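Local coordinates for protein inositol 2-dehydrogenase/D-chiro-inositol 3-dehydrogenase (Lactobacillus casei, PDB 4MIY) that oxidises myo-inositol and D-chiro-inositol to their keto forms, using NAD as the hydride acceptor, at residues T10-N23 and A41-K53. Numbering follows the deposited sequence.
Sequences TGAMGRAHIDRLTN and AEAAVRDFHLNAK. With NAD (nicotinamide-adenine-dinucleotide), chain E.
The ring of Phe48 presents one face to Ile18, whose CG2 sits 4.0 Å from the ring centroid in a CH-pi contact, and an edge to Asn23, with ND2 4.0 Å from CD1. Phe48 CE2 lies over the centre of one face of the Arg15 guanidinium, the two planes 52° apart. The edge of that guanidinium meets Asp47: Arg15 NH2 gives Asp47 OD2 a salt-bridging hydrogen bond of 2.7 Å, on the anti side of the carboxylate, and NH1 adds a weak one to the same oxygen. A bend at chi3 (70°) turns the long arginine chain across to helix 41-47, which brings the guanidinium against CE2 of Phe48 and the carboxylate of Asp47. A leucine in its place would probably leave Asp47 without its cationic mate. In this Rossmann fold, helix 12-23 follows the glycine-rich turn after the first strand, and the backbone N atoms of Ala12 and Met13 bind the NAD phosphates, while Gly11 passes close to NAD O5B, where any CB would clash. Helix 41-47 runs alongside at 26°; the axes stay 11.0 Å apart, and the small Ala44 leaves room for Ile18, its CB 4.1 Å from Ile18 CD1. Beyond the helix, a Schellman motif with His49 at positive phi turns the chain, and Leu50 packs its CD2 3.7 Å from Thr22 OG1, a hydroxyl already bonded to Ile18 O.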
loop_
_atom_site.group_PDB
_atom_site.type_symbol
_atom_site.label_atom_id
_atom_site.label_comp_id
_atom_site.label_asym_id
_atom_site.label_seq_id
_atom_site.Cartn_x
_atom_site.Cartn_y
_atom_site.Cartn_z
ATOM N N THR A 10 35.380 21.683 -8.999
ATOM C CA THR A 10 35.377 20.282 -9.280
ATOM C C THR A 10 35.478 19.430 -8.010
ATOM O O THR A 10 36.335 18.620 -7.868
ATOM C CB THR A 10 36.483 19.914 -10.273
ATOM O OG1 THR A 10 37.747 20.233 -9.718
ATOM C CG2 THR A 10 36.344 20.723 -11.512
ATOM N N GLY A 11 34.553 19.629 -7.113
ATOM C CA GLY A 11 34.475 18.815 -5.923
ATOM C C GLY A 11 33.482 17.708 -6.148
ATOM O O GLY A 11 33.372 17.192 -7.213
ATOM N N ALA A 12 32.787 17.335 -5.089
ATOM C CA ALA A 12 31.833 16.249 -5.139
ATOM C C ALA A 12 30.726 16.426 -6.202
ATOM O O ALA A 12 30.555 15.590 -7.018
ATOM C CB ALA A 12 31.207 16.067 -3.771
ATOM N N MET A 13 30.013 17.518 -6.119
ATOM C CA MET A 13 28.887 17.742 -6.990
ATOM C C MET A 13 29.390 18.173 -8.352
ATOM O O MET A 13 28.832 17.839 -9.355
ATOM C CB MET A 13 27.942 18.750 -6.355
ATOM C CG MET A 13 26.635 18.959 -7.069
ATOM S SD MET A 13 25.831 17.366 -7.320
ATOM C CE MET A 13 24.146 17.880 -7.461
ATOM N N GLY A 14 30.508 18.883 -8.360
ATOM C CA GLY A 14 31.147 19.220 -9.615
ATOM C C GLY A 14 31.536 18.013 -10.420
ATOM O O GLY A 14 31.315 17.957 -11.602
ATOM N N ARG A 15 32.118 17.034 -9.768
ATOM C CA ARG A 15 32.496 15.843 -10.459
ATOM C C ARG A 15 31.290 15.026 -10.894
ATOM O O ARG A 15 31.321 14.362 -11.890
ATOM C CB ARG A 15 33.370 14.972 -9.579
ATOM C CG ARG A 15 34.788 15.464 -9.394
ATOM C CD ARG A 15 35.494 14.707 -8.225
ATOM N NE ARG A 15 35.778 13.335 -8.532
ATOM C CZ ARG A 15 36.855 12.920 -9.173
ATOM N NH1 ARG A 15 37.766 13.771 -9.573
ATOM N NH2 ARG A 15 37.015 11.649 -9.410
ATOM N N ALA A 16 30.250 15.076 -10.096
ATOM C CA ALA A 16 29.037 14.369 -10.439
ATOM C C ALA A 16 28.332 14.980 -11.650
ATOM O O ALA A 16 27.799 14.284 -12.435
ATOM C CB ALA A 16 28.117 14.309 -9.253
ATOM N N HIS A 17 28.377 16.289 -11.766
ATOM C CA HIS A 17 27.891 16.961 -12.973
ATOM C C HIS A 17 28.765 16.658 -14.192
ATOM O O HIS A 17 28.281 16.484 -15.257
ATOM C CB HIS A 17 27.775 18.447 -12.767
ATOM C CG HIS A 17 26.549 18.863 -12.037
ATOM N ND1 HIS A 17 25.340 18.256 -12.230
ATOM C CD2 HIS A 17 26.340 19.842 -11.142
ATOM C CE1 HIS A 17 24.444 18.826 -11.464
ATOM N NE2 HIS A 17 25.018 19.804 -10.804
ATOM N N ILE A 18 30.071 16.607 -13.995
ATOM C CA ILE A 18 30.958 16.181 -15.062
ATOM C C ILE A 18 30.659 14.786 -15.535
ATOM O O ILE A 18 30.628 14.521 -16.694
ATOM C CB ILE A 18 32.448 16.283 -14.645
ATOM C CG1 ILE A 18 32.821 17.737 -14.462
ATOM C CG2 ILE A 18 33.350 15.535 -15.612
ATOM C CD1 ILE A 18 34.207 17.933 -13.915
ATOM N N ASP A 19 30.455 13.890 -14.590
ATOM C CA ASP A 19 30.052 12.547 -14.909
ATOM C C ASP A 19 28.745 12.525 -15.730
ATOM O O ASP A 19 28.616 11.803 -16.674
ATOM C CB ASP A 19 29.882 11.747 -13.615
ATOM C CG ASP A 19 29.569 10.324 -13.869
ATOM O OD1 ASP A 19 30.343 9.696 -14.556
ATOM O OD2 ASP A 19 28.539 9.851 -13.405
ATOM N N ARG A 20 27.803 13.346 -15.316
ATOM C CA ARG A 20 26.551 13.491 -16.029
ATOM C C ARG A 20 26.775 13.925 -17.466
ATOM O O ARG A 20 26.280 13.320 -18.367
ATOM C CB ARG A 20 25.602 14.459 -15.296
ATOM C CG ARG A 20 24.738 13.764 -14.249
ATOM C CD ARG A 20 23.741 14.624 -13.548
ATOM N NE ARG A 20 24.302 15.376 -12.456
ATOM C CZ ARG A 20 24.448 14.931 -11.221
ATOM N NH1 ARG A 20 24.076 13.728 -10.874
ATOM N NH2 ARG A 20 24.948 15.718 -10.327
ATOM N N LEU A 21 27.575 14.954 -17.641
ATOM C CA LEU A 21 27.811 15.524 -18.947
ATOM C C LEU A 21 28.642 14.621 -19.827
ATOM O O LEU A 21 28.518 14.649 -21.002
ATOM C CB LEU A 21 28.452 16.885 -18.835
ATOM C CG LEU A 21 27.593 17.901 -18.113
ATOM C CD1 LEU A 21 28.414 19.013 -17.726
ATOM C CD2 LEU A 21 26.463 18.395 -18.947
ATOM N N THR A 22 29.451 13.787 -19.211
ATOM C CA THR A 22 30.405 12.963 -19.943
ATOM C C THR A 22 29.911 11.576 -20.230
ATOM O O THR A 22 30.146 11.013 -21.275
ATOM C CB THR A 22 31.701 12.859 -19.117
ATOM O OG1 THR A 22 32.174 14.180 -18.877
ATOM C CG2 THR A 22 32.744 12.084 -19.826
ATOM N N ASN A 23 29.252 11.011 -19.251
ATOM C CA ASN A 23 28.952 9.636 -19.305
ATOM C C ASN A 23 27.471 9.360 -19.444
ATOM O O ASN A 23 27.084 8.441 -20.105
ATOM C CB ASN A 23 29.539 8.962 -18.081
ATOM C CG ASN A 23 31.051 8.939 -18.110
ATOM O OD1 ASN A 23 31.628 8.720 -19.134
ATOM N ND2 ASN A 23 31.666 9.189 -16.997
ATOM N N ALA A 41 41.165 20.007 -9.886
ATOM C CA ALA A 41 40.849 20.223 -11.283
ATOM C C ALA A 41 41.551 19.253 -12.167
ATOM O O ALA A 41 40.978 18.704 -13.063
ATOM C CB ALA A 41 41.119 21.615 -11.681
ATOM N N GLU A 42 42.812 18.999 -11.865
ATOM C CA GLU A 42 43.574 18.082 -12.646
ATOM C C GLU A 42 43.092 16.656 -12.538
ATOM O O GLU A 42 43.140 15.921 -13.487
ATOM C CB GLU A 42 45.063 18.207 -12.292
ATOM C CG GLU A 42 45.741 19.394 -12.960
ATOM C CD GLU A 42 47.151 19.622 -12.449
ATOM O OE1 GLU A 42 47.669 18.738 -11.763
ATOM O OE2 GLU A 42 47.717 20.687 -12.719
ATOM N N ALA A 43 42.633 16.271 -11.367
ATOM C CA ALA A 43 42.083 14.951 -11.179
ATOM C C ALA A 43 40.790 14.736 -11.993
ATOM O O ALA A 43 40.534 13.671 -12.481
ATOM C CB ALA A 43 41.856 14.675 -9.728
ATOM N N ALA A 44 40.018 15.786 -12.138
ATOM C CA ALA A 44 38.774 15.678 -12.867
ATOM C C ALA A 44 39.046 15.387 -14.308
ATOM O O ALA A 44 38.441 14.524 -14.903
ATOM C CB ALA A 44 38.042 16.905 -12.723
ATOM N N VAL A 45 40.000 16.081 -14.870
ATOM C CA VAL A 45 40.309 15.877 -16.249
ATOM C C VAL A 45 40.790 14.494 -16.435
ATOM O O VAL A 45 40.448 13.812 -17.358
ATOM C CB VAL A 45 41.411 16.799 -16.677
ATOM C CG1 VAL A 45 41.848 16.452 -18.034
ATOM C CG2 VAL A 45 40.970 18.196 -16.581
ATOM N N ARG A 46 41.604 14.072 -15.488
ATOM C CA ARG A 46 42.204 12.772 -15.550
ATOM C C ARG A 46 41.226 11.623 -15.360
ATOM O O ARG A 46 41.193 10.709 -16.149
ATOM C CB ARG A 46 43.325 12.693 -14.527
ATOM C CG ARG A 46 44.193 11.476 -14.638
ATOM C CD ARG A 46 45.468 11.603 -13.754
ATOM N NE ARG A 46 45.152 11.980 -12.378
ATOM C CZ ARG A 46 45.472 13.138 -11.833
ATOM N NH1 ARG A 46 46.149 14.019 -12.519
ATOM N NH2 ARG A 46 45.138 13.400 -10.592
ATOM N N ASP A 47 40.443 11.695 -14.299
ATOM C CA ASP A 47 39.557 10.630 -13.899
ATOM C C ASP A 47 38.451 10.373 -14.903
ATOM O O ASP A 47 38.022 9.275 -15.093
ATOM C CB ASP A 47 38.944 10.938 -12.537
ATOM C CG ASP A 47 39.956 10.888 -11.392
ATOM O OD1 ASP A 47 41.083 10.422 -11.590
ATOM O OD2 ASP A 47 39.595 11.323 -10.280
ATOM N N PHE A 48 38.008 11.429 -15.554
ATOM C CA PHE A 48 36.917 11.330 -16.502
ATOM C C PHE A 48 37.392 11.364 -17.933
ATOM O O PHE A 48 36.606 11.433 -18.830
ATOM C CB PHE A 48 35.913 12.457 -16.237
ATOM C CG PHE A 48 35.213 12.327 -14.944
ATOM C CD1 PHE A 48 34.200 11.446 -14.808
ATOM C CD2 PHE A 48 35.577 13.065 -13.879
ATOM C CE1 PHE A 48 33.579 11.298 -13.641
ATOM C CE2 PHE A 48 34.961 12.913 -12.714
ATOM C CZ PHE A 48 33.942 12.036 -12.604
ATOM N N HIS A 49 38.699 11.345 -18.116
ATOM C CA HIS A 49 39.301 11.285 -19.451
ATOM C C HIS A 49 38.851 12.349 -20.393
ATOM O O HIS A 49 38.493 12.056 -21.497
ATOM C CB HIS A 49 39.006 9.983 -20.132
ATOM C CG HIS A 49 39.544 8.805 -19.419
ATOM N ND1 HIS A 49 39.602 8.724 -18.052
ATOM C CD2 HIS A 49 40.045 7.650 -19.886
ATOM C CE1 HIS A 49 40.099 7.561 -17.703
ATOM N NE2 HIS A 49 40.378 6.890 -18.799
ATOM N N LEU A 50 38.876 13.565 -19.924
ATOM C CA LEU A 50 38.395 14.694 -20.634
ATOM C C LEU A 50 39.473 15.239 -21.541
ATOM O O LEU A 50 40.629 15.184 -21.220
ATOM C CB LEU A 50 38.043 15.769 -19.639
ATOM C CG LEU A 50 36.959 15.526 -18.610
ATOM C CD1 LEU A 50 36.703 16.740 -17.889
ATOM C CD2 LEU A 50 35.703 15.078 -19.257
ATOM N N ASN A 51 39.055 15.733 -22.689
ATOM C CA ASN A 51 39.885 16.565 -23.510
ATOM C C ASN A 51 39.594 17.983 -23.120
ATOM O O ASN A 51 38.740 18.619 -23.691
ATOM C CB ASN A 51 39.622 16.310 -24.998
ATOM C CG ASN A 51 40.378 17.268 -25.889
ATOM O OD1 ASN A 51 41.560 17.139 -26.058
ATOM N ND2 ASN A 51 39.686 18.231 -26.457
ATOM N N ALA A 52 40.270 18.468 -22.097
ATOM C CA ALA A 52 39.914 19.742 -21.525
ATOM C C ALA A 52 41.083 20.527 -20.965
ATOM O O ALA A 52 42.014 19.952 -20.478
ATOM C CB ALA A 52 38.892 19.519 -20.410
ATOM N N LYS A 53 40.961 21.840 -20.988
ATOM C CA LYS A 53 41.904 22.746 -20.356
ATOM C C LYS A 53 41.643 22.983 -18.885
ATOM O O LYS A 53 40.532 23.167 -18.457
ATOM C CB LYS A 53 41.963 24.098 -21.061
ATOM C CG LYS A 53 42.786 25.161 -20.338
ATOM C CD LYS A 53 43.443 26.215 -21.255
ATOM C CE LYS A 53 44.980 26.225 -21.117
ATOM N NZ LYS A 53 45.406 26.667 -19.792
HETATM P PA NAD E . 32.777 20.428 -2.305
HETATM O O1A NAD E . 33.367 21.153 -1.197
HETATM O O2A NAD E . 33.019 19.079 -2.519
HETATM O O5B NAD E . 33.309 20.979 -3.692
HETATM C C5B NAD E . 33.405 22.305 -4.017
HETATM C C4B NAD E . 34.642 22.520 -4.901
HETATM O O4B NAD E . 34.698 23.897 -5.162
HETATM C C3B NAD E . 35.976 22.281 -4.208
HETATM O O3B NAD E . 36.774 21.505 -5.003
HETATM C C2B NAD E . 36.557 23.646 -3.966
HETATM O O2B NAD E . 37.965 23.654 -3.980
HETATM C C1B NAD E . 36.041 24.401 -5.132
HETATM N N9A NAD E . 35.969 25.835 -4.958
HETATM C C8A NAD E . 35.640 26.513 -3.903
HETATM N N7A NAD E . 35.594 27.818 -4.134
HETATM C C5A NAD E . 35.908 27.986 -5.404
HETATM C C6A NAD E . 36.090 29.089 -6.325
HETATM N N6A NAD E . 35.895 30.342 -5.995
HETATM N N1A NAD E . 36.387 28.785 -7.567
HETATM C C2A NAD E . 36.585 27.588 -7.978
HETATM N N3A NAD E . 36.478 26.539 -7.192
HETATM C C4A NAD E . 36.141 26.687 -5.926
HETATM O O3 NAD E . 31.250 20.827 -2.226
HETATM P PN NAD E . 30.023 20.207 -3.115
HETATM O O1N NAD E . 29.312 19.234 -2.296
HETATM O O2N NAD E . 30.532 19.603 -4.290
HETATM O O5D NAD E . 29.035 21.357 -3.274
HETATM C C5D NAD E . 29.263 22.314 -4.279
HETATM C C4D NAD E . 28.029 23.110 -4.554
HETATM O O4D NAD E . 27.041 22.201 -5.005
HETATM C C3D NAD E . 27.525 23.781 -3.322
HETATM O O3D NAD E . 26.968 25.001 -3.698
HETATM C C2D NAD E . 26.454 22.788 -2.879
HETATM O O2D NAD E . 25.520 23.493 -2.156
HETATM C C1D NAD E . 25.900 22.328 -4.198
HETATM N N1N NAD E . 25.190 21.054 -4.088
HETATM C C2N NAD E . 23.920 20.968 -4.477
HETATM C C3N NAD E . 23.177 19.812 -4.360
HETATM C C7N NAD E . 21.742 19.756 -4.830
HETATM O O7N NAD E . 21.317 20.512 -5.645
HETATM N N7N NAD E . 21.034 18.826 -4.330
HETATM C C4N NAD E . 23.812 18.685 -3.868
HETATM C C5N NAD E . 25.129 18.815 -3.491
HETATM C C6N NAD E . 25.785 20.013 -3.601
#